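Local coordinates for DNA/pantothenate metabolism flavoprotein (Streptomyces sparsogenes DSM 40356, PDB 7CFU) that binds flavin mononucleotide and probably catalyses the oxidative decarboxylation of a C-terminal peptidyl cysteine during biosynthesis of a natural product, at residues Q21-W26 and V50-T55. Residues are numbered along the deposited sequence; the frame is centred on the assembly and turned at random.
Sequences QVRLLW and VQEIRT
Trp26 and Leu24 interlock with Ile53 and Thr55 on one face of two neighbouring parallel strands, 23-28 and 52-57. Helix 37-48 links them in a beta-alpha-beta unit of the Rossmann-like flavoprotein fold. Strand 52-57 is outermost on this side of the chain's parallel sheet, next to 23-28. The axes of segments 23-26 and 52-55 come within 4.7 Å, at 20° to each other. Leu24 N donates to Glu52 O, Arg54 N to Leu24 O, and Trp26 N to Arg54 O at 2.9 Å.

The indole of Trp26 stands up from the sheet beside Thr55, its six-membered ring on the side of strand 52-57. Its CG is anti to the backbone N (chi1 180°), and its CE3 edge reaches between two methyls. Ile53 CG2 meets that edge near the ring plane, 3.9 Å from Trp26 CE3. Thr55 CG2 approaches the same carbon obliquely. One step toward the strand starts, Leu24 CD2 packs on Ile53 CG1, and Leu24 CB meets Val50 CG1. Leu44 of helix 37-48 covers Leu24 and Trp26, while Leu195 of helix 187-199 touches Val22 and Val50. Leu105 O satisfies the indole NE1.

The face with Arg23, Leu25, Glu52 and Arg54 is more polar. Glu52 and Arg23 lie side by side, yet no salt bridge forms: Arg23 NE stays 5.0 Å from Glu52 OE1 and pairs with Asp100. The carboxylate rests against the aliphatic part of Arg23, with Glu52 OE1 3.2 Å from Arg23 CG. Further along, Leu25 leans toward strand 52-57, its CD1 touching Arg54 CB and settling over the Arg54 backbone, 3.2 Å from Arg54 O.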
# COMPACT_ATOMS: atom_id res chain seq x y z
N GLN A 21 -42.68 -6.13 -16.53
CA GLN A 21 -41.74 -7.21 -16.81
C GLN A 21 -40.65 -6.80 -17.80
O GLN A 21 -39.81 -7.64 -18.15
CB GLN A 21 -42.49 -8.44 -17.34
CG GLN A 21 -43.49 -9.05 -16.36
CD GLN A 21 -44.84 -8.35 -16.38
OE1 GLN A 21 -45.04 -7.37 -17.11
NE2 GLN A 21 -45.78 -8.86 -15.59
N VAL A 22 -40.65 -5.56 -18.27
CA VAL A 22 -39.59 -5.10 -19.16
C VAL A 22 -38.32 -4.91 -18.36
O VAL A 22 -38.31 -4.22 -17.33
CB VAL A 22 -40.00 -3.81 -19.88
CG1 VAL A 22 -38.86 -3.29 -20.75
CG2 VAL A 22 -41.25 -4.03 -20.73
N ARG A 23 -37.23 -5.54 -18.81
CA ARG A 23 -35.95 -5.45 -18.13
C ARG A 23 -35.18 -4.26 -18.68
O ARG A 23 -34.77 -4.25 -19.85
CB ARG A 23 -35.17 -6.75 -18.29
CG ARG A 23 -35.88 -7.93 -17.63
CD ARG A 23 -35.24 -9.27 -17.92
NE ARG A 23 -35.17 -9.58 -19.34
CZ ARG A 23 -34.68 -10.72 -19.82
NH1 ARG A 23 -34.23 -11.66 -18.99
NH2 ARG A 23 -34.65 -10.93 -21.14
N LEU A 24 -35.01 -3.23 -17.85
CA LEU A 24 -34.38 -1.99 -18.27
C LEU A 24 -32.92 -1.97 -17.81
O LEU A 24 -32.65 -1.99 -16.60
CB LEU A 24 -35.14 -0.78 -17.72
CG LEU A 24 -34.52 0.60 -17.90
CD1 LEU A 24 -34.39 0.91 -19.37
CD2 LEU A 24 -35.40 1.63 -17.22
N LEU A 25 -32.00 -1.93 -18.76
CA LEU A 25 -30.58 -1.73 -18.48
C LEU A 25 -30.24 -0.26 -18.69
O LEU A 25 -30.53 0.30 -19.75
CB LEU A 25 -29.71 -2.62 -19.37
CG LEU A 25 -28.21 -2.62 -19.07
CD1 LEU A 25 -27.92 -3.08 -17.65
CD2 LEU A 25 -27.48 -3.49 -20.07
N TRP A 26 -29.61 0.35 -17.69
CA TRP A 26 -29.45 1.80 -17.61
C TRP A 26 -27.97 2.15 -17.43
O TRP A 26 -27.40 1.90 -16.36
CB TRP A 26 -30.30 2.33 -16.46
CG TRP A 26 -30.26 3.79 -16.22
CD1 TRP A 26 -29.59 4.74 -16.93
CD2 TRP A 26 -30.91 4.48 -15.15
NE1 TRP A 26 -29.78 5.98 -16.37
CE2 TRP A 26 -30.60 5.85 -15.28
CE3 TRP A 26 -31.74 4.08 -14.10
CZ2 TRP A 26 -31.08 6.81 -14.40
CZ3 TRP A 26 -32.22 5.04 -13.23
CH2 TRP A 26 -31.89 6.39 -13.39
N VAL A 50 -41.80 0.40 -14.02
CA VAL A 50 -40.75 -0.57 -14.30
C VAL A 50 -40.27 -1.18 -12.99
O VAL A 50 -40.13 -0.49 -11.98
CB VAL A 50 -39.59 0.07 -15.07
CG1 VAL A 50 -38.58 -0.99 -15.48
CG2 VAL A 50 -40.10 0.84 -16.27
N GLN A 51 -40.04 -2.49 -13.00
CA GLN A 51 -39.65 -3.20 -11.79
C GLN A 51 -38.22 -3.70 -11.77
O GLN A 51 -37.57 -3.61 -10.73
CB GLN A 51 -40.61 -4.38 -11.55
CG GLN A 51 -42.03 -3.91 -11.25
CD GLN A 51 -42.98 -5.03 -10.91
OE1 GLN A 51 -42.60 -6.21 -10.92
NE2 GLN A 51 -44.23 -4.68 -10.63
N GLU A 52 -37.68 -4.22 -12.87
CA GLU A 52 -36.31 -4.73 -12.89
C GLU A 52 -35.42 -3.72 -13.62
O GLU A 52 -35.53 -3.56 -14.84
CB GLU A 52 -36.22 -6.11 -13.55
CG GLU A 52 -36.94 -7.22 -12.80
CD GLU A 52 -36.77 -8.58 -13.49
OE1 GLU A 52 -36.15 -8.65 -14.57
OE2 GLU A 52 -37.30 -9.57 -12.95
N ILE A 53 -34.56 -3.04 -12.87
CA ILE A 53 -33.65 -2.03 -13.41
C ILE A 53 -32.25 -2.36 -12.92
O ILE A 53 -32.02 -2.46 -11.72
CB ILE A 53 -34.05 -0.61 -12.97
CG1 ILE A 53 -35.47 -0.28 -13.43
CG2 ILE A 53 -33.05 0.41 -13.49
CD1 ILE A 53 -35.97 1.04 -12.90
N ARG A 54 -31.31 -2.56 -13.86
CA ARG A 54 -29.90 -2.76 -13.55
C ARG A 54 -29.06 -1.64 -14.19
O ARG A 54 -29.30 -1.26 -15.34
CB ARG A 54 -29.40 -4.12 -14.05
CG ARG A 54 -30.07 -5.31 -13.40
CD ARG A 54 -29.48 -6.63 -13.90
NE ARG A 54 -30.07 -7.77 -13.20
CZ ARG A 54 -29.66 -8.24 -12.03
NH1 ARG A 54 -28.64 -7.66 -11.40
NH2 ARG A 54 -30.27 -9.28 -11.48
N THR A 55 -28.09 -1.13 -13.44
CA THR A 55 -27.27 0.01 -13.87
C THR A 55 -25.83 -0.39 -14.14
O THR A 55 -25.28 -1.30 -13.52
CB THR A 55 -27.29 1.13 -12.83
OG1 THR A 55 -26.84 0.62 -11.57
CG2 THR A 55 -28.69 1.71 -12.69